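Local coordinates for protein pentafunctional AROM polypeptide (Schizosaccharomyces pombe, PDB 5SWV) that probably dehydrates 3-dehydroquinate and reduces the resulting 3-dehydroshikimate to shikimate, two successive steps of the shikimate pathway carried by one multifunctional polypeptide, at residues S103-G108 / N124-H129; V114-S119 / V158-S163; Q128-T133 / Y164-K169. All blocks are in the same frame, centred on the assembly; numbering follows the deposited sequence.

Overall arrangement
All three contacts lie in the type I dehydroquinase portion of the chain, whose eight parallel strands form a (beta/alpha)8 barrel. Along the chain the segments come in the order 103-108, 114-119, 124-129, overlapped at Gln128 and His129 by 128-133, then 158-163 and 164-169. Contact 1 joins helices 94-106 and 120-128; contact 2 sets the end of strand 111-115 against helix 152-162; contact 3 links the loop before strand 134-140 to the start of strand 167-173. Centres of contacts 1 and 3 are about 9 Å apart, of 2 and 3 about 11 Å, of 1 and 2 about 15 Å. Together they are a worked example of how consecutive strands and helices of the barrel wall are held to one another.

Contact 1: S103-G108 / N124-H129; sequences SAMRYG and NILYQH
Leu126, near the end of helix 120-128, meets Met105 of helix 94-106 through both backbone and side chain. Its carbonyl O lies 3.3 Å from the terminal methyl CE of Met105, while its CD2 branch stands 4.3 Å from the same CE. The Met105 chain runs out extended at chi2 (173°) and bends at chi3, which places the methyl by the end of the neighbouring helix. Leu126 also packs against Met101 and Leu102, further back on the helix that carries Met105. Two consecutive helices on the outside of the (beta/alpha)8 barrel are thus laid side by side, with strand 111-115 between them in sequence. His129, where the chain leaves helical geometry, adds a second set of contacts to the methyl: its CB is 3.9 Å and its carbonyl O 3.5 Å from Met105 CE. The imidazole itself swings back over its own helix, where His129 ND1 donates to Ile125 O at 2.7 Å with an N-H...O angle of 150°. Ile125 O accepts the backbone N of His129 too, at 3.2 Å, so ring and main chain hold one carbonyl at the helix end. Met105's own helix closes just beyond, in a Schellman motif with Gly108 at the C-prime position.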
loop_
_atom_site.group_PDB
_atom_site.type_symbol
_atom_site.label_atom_id
_atom_site.label_comp_id
_atom_site.label_asym_id
_atom_site.label_seq_id
_atom_site.Cartn_x
_atom_site.Cartn_y
_atom_site.Cartn_z
ATOM N N SER A 103 6.758 -24.545 6.756
ATOM C CA SER A 103 6.692 -23.597 7.863
ATOM C C SER A 103 6.082 -22.248 7.446
ATOM O O SER A 103 5.267 -21.660 8.181
ATOM C CB SER A 103 8.082 -23.399 8.452
ATOM O OG SER A 103 8.139 -22.204 9.181
ATOM N N ALA A 104 6.473 -21.782 6.265
ATOM C CA ALA A 104 5.988 -20.528 5.718
ATOM C C ALA A 104 4.485 -20.521 5.498
ATOM O O ALA A 104 3.822 -19.489 5.680
ATOM C CB ALA A 104 6.695 -20.226 4.413
ATOM N N MET A 105 3.957 -21.665 5.090
ATOM C CA MET A 105 2.526 -21.810 4.870
ATOM C C MET A 105 1.818 -21.864 6.225
ATOM O O MET A 105 0.742 -21.288 6.385
ATOM C CB MET A 105 2.231 -23.033 3.978
ATOM C CG MET A 105 2.818 -22.854 2.575
ATOM S SD MET A 105 2.800 -24.195 1.356
ATOM C CE MET A 105 2.864 -25.664 2.364
ATOM N N ARG A 106 2.443 -22.505 7.206
ATOM C CA ARG A 106 1.895 -22.523 8.559
ATOM C C ARG A 106 1.742 -21.123 9.157
ATOM O O ARG A 106 0.759 -20.887 9.842
ATOM C CB ARG A 106 2.693 -23.436 9.509
ATOM C CG ARG A 106 2.104 -24.832 9.650
ATOM C CD ARG A 106 2.903 -25.698 10.609
ATOM N NE ARG A 106 4.173 -26.128 10.004
ATOM C CZ ARG A 106 5.401 -25.972 10.526
ATOM N NH1 ARG A 106 5.600 -25.395 11.717
ATOM N NH2 ARG A 106 6.460 -26.419 9.838
ATOM N N TYR A 107 2.677 -20.195 8.918
ATOM C CA TYR A 107 2.477 -18.814 9.428
ATOM C C TYR A 107 1.899 -17.829 8.395
ATOM O O TYR A 107 2.079 -16.624 8.517
ATOM C CB TYR A 107 3.697 -18.245 10.211
ATOM C CG TYR A 107 5.071 -18.347 9.580
ATOM C CD1 TYR A 107 5.404 -17.611 8.425
ATOM C CD2 TYR A 107 6.070 -19.145 10.159
ATOM C CE1 TYR A 107 6.682 -17.699 7.853
ATOM C CE2 TYR A 107 7.347 -19.229 9.585
ATOM C CZ TYR A 107 7.645 -18.509 8.433
ATOM O OH TYR A 107 8.888 -18.603 7.874
ATOM N N GLY A 108 1.168 -18.343 7.405
ATOM C CA GLY A 108 0.329 -17.517 6.524
ATOM C C GLY A 108 1.019 -16.577 5.539
ATOM O O GLY A 108 0.555 -15.447 5.343
ATOM N N ASN A 124 4.078 -32.097 -4.360
ATOM C CA ASN A 124 2.772 -32.577 -3.911
ATOM C C ASN A 124 2.544 -32.392 -2.408
ATOM O O ASN A 124 1.513 -31.865 -1.985
ATOM C CB ASN A 124 2.636 -34.053 -4.272
ATOM C CG ASN A 124 1.227 -34.580 -4.095
ATOM O OD1 ASN A 124 0.242 -33.917 -4.407
ATOM N ND2 ASN A 124 1.135 -35.793 -3.634
ATOM N N ILE A 125 3.508 -32.818 -1.599
ATOM C CA ILE A 125 3.427 -32.590 -0.160
ATOM C C ILE A 125 3.213 -31.104 0.160
ATOM O O ILE A 125 2.412 -30.771 1.029
ATOM C CB ILE A 125 4.679 -33.105 0.547
ATOM C CG1 ILE A 125 4.674 -34.632 0.542
ATOM C CG2 ILE A 125 4.760 -32.592 1.980
ATOM C CD1 ILE A 125 6.040 -35.247 0.800
ATOM N N LEU A 126 3.927 -30.218 -0.527
ATOM C CA LEU A 126 3.742 -28.785 -0.314
ATOM C C LEU A 126 2.367 -28.361 -0.784
ATOM O O LEU A 126 1.719 -27.557 -0.130
ATOM C CB LEU A 126 4.805 -27.960 -1.033
ATOM C CG LEU A 126 6.255 -28.138 -0.557
ATOM C CD1 LEU A 126 7.244 -27.568 -1.578
ATOM C CD2 LEU A 126 6.471 -27.521 0.820
ATOM N N TYR A 127 1.922 -28.898 -1.916
ATOM C CA TYR A 127 0.564 -28.627 -2.418
ATOM C C TYR A 127 -0.501 -29.088 -1.416
ATOM O O TYR A 127 -1.382 -28.315 -1.054
ATOM C CB TYR A 127 0.351 -29.287 -3.790
ATOM C CG TYR A 127 -1.064 -29.206 -4.295
ATOM C CD1 TYR A 127 -1.557 -28.030 -4.845
ATOM C CD2 TYR A 127 -1.920 -30.309 -4.219
ATOM C CE1 TYR A 127 -2.856 -27.950 -5.305
ATOM C CE2 TYR A 127 -3.224 -30.235 -4.681
ATOM C CZ TYR A 127 -3.679 -29.050 -5.218
ATOM O OH TYR A 127 -4.963 -28.952 -5.671
ATOM N N GLN A 128 -0.388 -30.324 -0.934
ATOM C CA GLN A 128 -1.335 -30.851 0.057
ATOM C C GLN A 128 -1.441 -29.969 1.319
ATOM O O GLN A 128 -2.500 -29.900 1.907
ATOM C CB GLN A 128 -1.016 -32.310 0.438
ATOM C CG GLN A 128 -1.121 -33.344 -0.691
ATOM C CD GLN A 128 -2.478 -33.378 -1.411
ATOM O OE1 GLN A 128 -3.520 -33.132 -0.819
ATOM N NE2 GLN A 128 -2.456 -33.697 -2.697
ATOM N N HIS A 129 -0.371 -29.271 1.708
ATOM C CA HIS A 129 -0.383 -28.449 2.922
ATOM C C HIS A 129 -0.554 -26.957 2.680
ATOM O O HIS A 129 -0.388 -26.174 3.601
ATOM C CB HIS A 129 0.889 -28.702 3.725
ATOM C CG HIS A 129 1.001 -30.103 4.238
ATOM N ND1 HIS A 129 1.240 -31.183 3.410
ATOM C CD2 HIS A 129 0.884 -30.605 5.491
ATOM C CE1 HIS A 129 1.265 -32.289 4.131
ATOM N NE2 HIS A 129 1.053 -31.967 5.398
#

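Contact 2: V114-S119 / V158-S163; sequences VELGWS and VELASS
With CG set beside its backbone N (chi1 -67°), Leu116 sends its isobutyl group out from the end of strand 111-115 to Leu160 and Ala161 of helix 152-162. Leu160 differs, with CG anti to the backbone N (chi1 171°), which lays its branch point against the methyl CD2 of Leu116, at 3.9 Å between Leu160 CG and Leu116 CD2. That methyl does most of the touching: on its other neighbour it rests 3.8 Å from Ala161 CB, and the second methyl, Leu116 CD1, approaches the same Ala161 CB at 4.1 Å. Leu160 CD2 lies 4.0 Å from the carbonyl O of Leu116, touching its backbone as well as the CD2 methyl. In the (beta/alpha)8 barrel this joins the exit of one strand to the helix that follows the next strand, 134-140. Ala161 also packs on Met137 of strand 134-140 and on Ile168 of strand 167-173, while Leu116 also leans on Trp139. The chain turns away at the end of the strand in a type I beta turn from Glu115 to Trp118, closed by Trp118 N to Glu115 O at 3.2 Å. At the first position of the turn, Glu115 forms a salt bridge to Arg81 and a hydrogen bond to Thr82, and Ser119 caps the start of helix 120-128 through OG to Thr122 N.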
loop_
_atom_site.group_PDB
_atom_site.type_symbol
_atom_site.label_atom_id
_atom_site.label_comp_id
_atom_site.label_asym_id
_atom_site.label_seq_id
_atom_site.Cartn_x
_atom_site.Cartn_y
_atom_site.Cartn_z
ATOM N N VAL A 114 7.740 -22.287 -5.503
ATOM C CA VAL A 114 8.153 -23.668 -5.486
ATOM C C VAL A 114 8.789 -23.986 -6.831
ATOM O O VAL A 114 8.113 -24.028 -7.843
ATOM C CB VAL A 114 6.950 -24.584 -5.226
ATOM C CG1 VAL A 114 7.362 -26.050 -5.227
ATOM C CG2 VAL A 114 6.287 -24.217 -3.909
ATOM N N GLU A 115 10.099 -24.211 -6.829
ATOM C CA GLU A 115 10.837 -24.546 -8.046
ATOM C C GLU A 115 10.447 -25.895 -8.609
ATOM O O GLU A 115 10.319 -26.892 -7.877
ATOM C CB GLU A 115 12.338 -24.566 -7.792
ATOM C CG GLU A 115 12.917 -23.197 -7.492
ATOM C CD GLU A 115 14.424 -23.228 -7.343
ATOM O OE1 GLU A 115 15.017 -24.324 -7.453
ATOM O OE2 GLU A 115 15.033 -22.161 -7.118
ATOM N N LEU A 116 10.322 -25.936 -9.929
ATOM C CA LEU A 116 9.956 -27.160 -10.625
ATOM C C LEU A 116 11.154 -28.143 -10.742
ATOM O O LEU A 116 11.049 -29.185 -11.386
ATOM C CB LEU A 116 9.348 -26.801 -11.996
ATOM C CG LEU A 116 7.994 -26.069 -11.893
ATOM C CD1 LEU A 116 7.716 -25.095 -13.026
ATOM C CD2 LEU A 116 6.857 -27.063 -11.803
ATOM N N GLY A 117 12.292 -27.794 -10.136
ATOM C CA GLY A 117 13.404 -28.726 -9.969
ATOM C C GLY A 117 13.293 -29.626 -8.767
ATOM O O GLY A 117 14.041 -30.580 -8.683
ATOM N N TRP A 118 12.391 -29.317 -7.829
ATOM C CA TRP A 118 12.154 -30.186 -6.670
ATOM C C TRP A 118 11.355 -31.431 -7.089
ATOM O O TRP A 118 10.581 -31.386 -8.050
ATOM C CB TRP A 118 11.373 -29.470 -5.568
ATOM C CG TRP A 118 11.986 -28.227 -4.996
ATOM C CD1 TRP A 118 11.392 -27.001 -4.908
ATOM C CD2 TRP A 118 13.277 -28.091 -4.391
ATOM N NE1 TRP A 118 12.238 -26.106 -4.295
ATOM C CE2 TRP A 118 13.406 -26.752 -3.976
ATOM C CE3 TRP A 118 14.337 -28.964 -4.169
ATOM C CZ2 TRP A 118 14.557 -26.265 -3.353
ATOM C CZ3 TRP A 118 15.489 -28.477 -3.547
ATOM C CH2 TRP A 118 15.584 -27.141 -3.149
ATOM N N SER A 119 11.525 -32.532 -6.365
ATOM C CA SER A 119 10.821 -33.767 -6.685
ATOM C C SER A 119 9.309 -33.556 -6.679
ATOM O O SER A 119 8.783 -32.690 -5.980
ATOM C CB SER A 119 11.181 -34.886 -5.690
ATOM O OG SER A 119 10.703 -34.599 -4.390
ATOM N N VAL A 158 5.258 -26.615 -17.900
ATOM C CA VAL A 158 3.888 -26.154 -17.700
ATOM C C VAL A 158 2.986 -27.336 -17.325
ATOM O O VAL A 158 2.136 -27.208 -16.447
ATOM C CB VAL A 158 3.378 -25.365 -18.925
ATOM C CG1 VAL A 158 1.872 -25.105 -18.865
ATOM C CG2 VAL A 158 4.120 -24.041 -19.006
ATOM N N GLU A 159 3.217 -28.485 -17.964
ATOM C CA GLU A 159 2.439 -29.694 -17.706
ATOM C C GLU A 159 2.595 -30.110 -16.249
ATOM O O GLU A 159 1.600 -30.345 -15.564
ATOM C CB GLU A 159 2.847 -30.848 -18.640
ATOM C CG GLU A 159 1.735 -31.888 -18.824
ATOM C CD GLU A 159 2.228 -33.316 -19.102
ATOM O OE1 GLU A 159 3.339 -33.483 -19.668
ATOM O OE2 GLU A 159 1.492 -34.284 -18.769
ATOM N N LEU A 160 3.836 -30.178 -15.778
ATOM C CA LEU A 160 4.122 -30.540 -14.387
ATOM C C LEU A 160 3.505 -29.540 -13.404
ATOM O O LEU A 160 2.943 -29.932 -12.377
ATOM C CB LEU A 160 5.642 -30.627 -14.161
ATOM C CG LEU A 160 6.165 -30.789 -12.721
ATOM C CD1 LEU A 160 5.534 -32.009 -12.045
ATOM C CD2 LEU A 160 7.691 -30.869 -12.686
ATOM N N ALA A 161 3.614 -28.257 -13.743
ATOM C CA ALA A 161 3.153 -27.165 -12.883
ATOM C C ALA A 161 1.641 -27.086 -12.758
ATOM O O ALA A 161 1.126 -26.695 -11.713
ATOM C CB ALA A 161 3.688 -25.832 -13.393
ATOM N N SER A 162 0.935 -27.441 -13.823
ATOM C CA SER A 162 -0.518 -27.220 -13.886
ATOM C C SER A 162 -1.326 -28.099 -12.915
ATOM O O SER A 162 -2.435 -27.744 -12.547
ATOM C CB SER A 162 -1.037 -27.409 -15.308
ATOM O OG SER A 162 -0.949 -28.772 -15.656
ATOM N N SER A 163 -0.773 -29.231 -12.497
ATOM C CA SER A 163 -1.394 -30.018 -11.431
ATOM C C SER A 163 -1.486 -29.243 -10.105
ATOM O O SER A 163 -2.430 -29.425 -9.355
ATOM C CB SER A 163 -0.615 -31.318 -11.204
ATOM O OG SER A 163 -0.582 -32.137 -12.365
#

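Contact 3: Q128-T133 / Y164-K169; sequences QHKGYT and YADVIK
Lys130 and Asp166 face one another across two pieces of backbone. The first leaves helix 120-128 and folds into a type II' beta turn from Lys130 to Thr133, with Gly131 at positive phi and a weak closing bond, 3.3 Å from Thr133 N to Lys130 O. The second runs from a loop, 164-166, into the first residues of strand 167-173. The main chains stay well apart, the nearest CA atoms being those of Thr133 and Asp166 at 9.3 Å, and the long side chain of Lys130 spans most of the gap. Lys130 does so with CG wedged between its backbone N and carbonyl carbon (chi1 72°) and with the chain beyond CG extended, which carries the ammonium out to Asp166. Asp166 comes to meet it from the opposite direction. Lys130 NZ donates to Asp166 OD2 at 3.0 Å, on the syn side of that oxygen and 25° out of the carboxylate plane; OD1 of Asp166 lies farther from NZ, at 3.6 Å, leaving the salt bridge one-sided. Asp166 OD2 accepts a second hydrogen bond, from the backbone N of Leu135 at the start of strand 134-140, next to strand 167-173 in the barrel. Thr133 turns its hydroxyl elsewhere, OG1 being hydrogen-bonded to Cys109 O. The carbonyl O of Tyr164 lies near the ammonium as well, 4.0 Å from Lys130 NZ, a distance at which it can add electrostatic attraction at most. With a lysine and a main-chain N-H both on one oxygen, the carboxylate of Asp166 is probably stabilised in its ionised form, and it ties the turn before one barrel strand to the entry of the next.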
loop_
_atom_site.group_PDB
_atom_site.type_symbol
_atom_site.label_atom_id
_atom_site.label_comp_id
_atom_site.label_asym_id
_atom_site.label_seq_id
_atom_site.Cartn_x
_atom_site.Cartn_y
_atom_site.Cartn_z
ATOM N N GLN A 128 -0.388 -30.324 -0.934
ATOM C CA GLN A 128 -1.335 -30.851 0.057
ATOM C C GLN A 128 -1.441 -29.969 1.319
ATOM O O GLN A 128 -2.500 -29.900 1.907
ATOM C CB GLN A 128 -1.016 -32.310 0.438
ATOM C CG GLN A 128 -1.121 -33.344 -0.691
ATOM C CD GLN A 128 -2.478 -33.378 -1.411
ATOM O OE1 GLN A 128 -3.520 -33.132 -0.819
ATOM N NE2 GLN A 128 -2.456 -33.697 -2.697
ATOM N N HIS A 129 -0.371 -29.271 1.708
ATOM C CA HIS A 129 -0.383 -28.449 2.922
ATOM C C HIS A 129 -0.554 -26.957 2.680
ATOM O O HIS A 129 -0.388 -26.174 3.601
ATOM C CB HIS A 129 0.889 -28.702 3.725
ATOM C CG HIS A 129 1.001 -30.103 4.238
ATOM N ND1 HIS A 129 1.240 -31.183 3.410
ATOM C CD2 HIS A 129 0.884 -30.605 5.491
ATOM C CE1 HIS A 129 1.265 -32.289 4.131
ATOM N NE2 HIS A 129 1.053 -31.967 5.398
ATOM N N LYS A 130 -0.931 -26.548 1.475
ATOM C CA LYS A 130 -0.877 -25.131 1.149
ATOM C C LYS A 130 -1.807 -24.264 1.969
ATOM O O LYS A 130 -1.419 -23.164 2.344
ATOM C CB LYS A 130 -1.075 -24.880 -0.343
ATOM C CG LYS A 130 -2.473 -25.090 -0.892
ATOM C CD LYS A 130 -2.387 -25.334 -2.397
ATOM C CE LYS A 130 -3.632 -24.932 -3.175
ATOM N NZ LYS A 130 -3.199 -24.513 -4.551
ATOM N N GLY A 131 -3.012 -24.748 2.271
ATOM C CA GLY A 131 -4.020 -23.922 2.956
ATOM C C GLY A 131 -4.419 -22.725 2.104
ATOM O O GLY A 131 -4.797 -22.890 0.950
ATOM N N TYR A 132 -4.292 -21.522 2.651
ATOM C CA TYR A 132 -4.614 -20.297 1.906
ATOM C C TYR A 132 -3.472 -19.750 1.069
ATOM O O TYR A 132 -3.706 -18.982 0.127
ATOM C CB TYR A 132 -5.130 -19.217 2.856
ATOM C CG TYR A 132 -6.446 -19.618 3.465
ATOM C CD1 TYR A 132 -7.536 -19.962 2.641
ATOM C CD2 TYR A 132 -6.613 -19.695 4.860
ATOM C CE1 TYR A 132 -8.747 -20.351 3.182
ATOM C CE2 TYR A 132 -7.830 -20.083 5.411
ATOM C CZ TYR A 132 -8.892 -20.406 4.563
ATOM O OH TYR A 132 -10.116 -20.790 5.068
ATOM N N THR A 133 -2.248 -20.150 1.406
ATOM C CA THR A 133 -1.070 -19.794 0.631
ATOM C C THR A 133 -1.205 -20.225 -0.820
ATOM O O THR A 133 -1.647 -21.332 -1.111
ATOM C CB THR A 133 0.181 -20.445 1.230
ATOM O OG1 THR A 133 0.309 -20.050 2.605
ATOM C CG2 THR A 133 1.419 -20.035 0.471
ATOM N N TYR A 164 -0.519 -28.364 -9.844
ATOM C CA TYR A 164 -0.345 -27.730 -8.548
ATOM C C TYR A 164 -0.499 -26.198 -8.504
ATOM O O TYR A 164 -0.723 -25.640 -7.433
ATOM C CB TYR A 164 1.050 -28.090 -8.030
ATOM C CG TYR A 164 1.380 -29.571 -8.089
ATOM C CD1 TYR A 164 0.686 -30.484 -7.289
ATOM C CD2 TYR A 164 2.388 -30.067 -8.930
ATOM C CE1 TYR A 164 0.974 -31.838 -7.322
ATOM C CE2 TYR A 164 2.687 -31.428 -8.958
ATOM C CZ TYR A 164 1.964 -32.297 -8.151
ATOM O OH TYR A 164 2.201 -33.639 -8.152
ATOM N N ALA A 165 -0.384 -25.515 -9.640
ATOM C CA ALA A 165 -0.077 -24.072 -9.624
ATOM C C ALA A 165 -1.253 -23.141 -9.393
ATOM O O ALA A 165 -2.294 -23.323 -9.977
ATOM C CB ALA A 165 0.589 -23.680 -10.927
ATOM N N ASP A 166 -1.060 -22.124 -8.569
ATOM C CA ASP A 166 -1.924 -20.943 -8.586
ATOM C C ASP A 166 -1.384 -19.860 -9.543
ATOM O O ASP A 166 -2.154 -19.052 -10.069
ATOM C CB ASP A 166 -2.058 -20.360 -7.179
ATOM C CG ASP A 166 -2.713 -21.314 -6.218
ATOM O OD1 ASP A 166 -3.941 -21.480 -6.305
ATOM O OD2 ASP A 166 -2.010 -21.902 -5.372
ATOM N N VAL A 167 -0.059 -19.806 -9.692
ATOM C CA VAL A 167 0.623 -18.927 -10.644
ATOM C C VAL A 167 1.775 -19.715 -11.247
ATOM O O VAL A 167 2.339 -20.575 -10.571
ATOM C CB VAL A 167 1.211 -17.678 -9.951
ATOM C CG1 VAL A 167 1.909 -16.760 -10.972
ATOM C CG2 VAL A 167 0.129 -16.940 -9.167
ATOM N N ILE A 168 2.120 -19.444 -12.506
ATOM C CA ILE A 168 3.283 -20.079 -13.128
ATOM C C ILE A 168 4.250 -18.984 -13.511
ATOM O O ILE A 168 3.855 -17.965 -14.052
ATOM C CB ILE A 168 2.914 -20.929 -14.346
ATOM C CG1 ILE A 168 1.982 -22.069 -13.922
ATOM C CG2 ILE A 168 4.172 -21.502 -14.988
ATOM C CD1 ILE A 168 1.483 -22.951 -15.057
ATOM N N LYS A 169 5.523 -19.200 -13.205
ATOM C CA LYS A 169 6.574 -18.246 -13.500
ATOM C C LYS A 169 7.612 -18.948 -14.364
ATOM O O LYS A 169 8.220 -19.919 -13.934
ATOM C CB LYS A 169 7.178 -17.749 -12.204
ATOM C CG LYS A 169 8.270 -16.711 -12.359
ATOM C CD LYS A 169 8.888 -16.438 -10.995
ATOM C CE LYS A 169 10.363 -16.103 -11.111
ATOM N NZ LYS A 169 10.594 -14.637 -11.132
#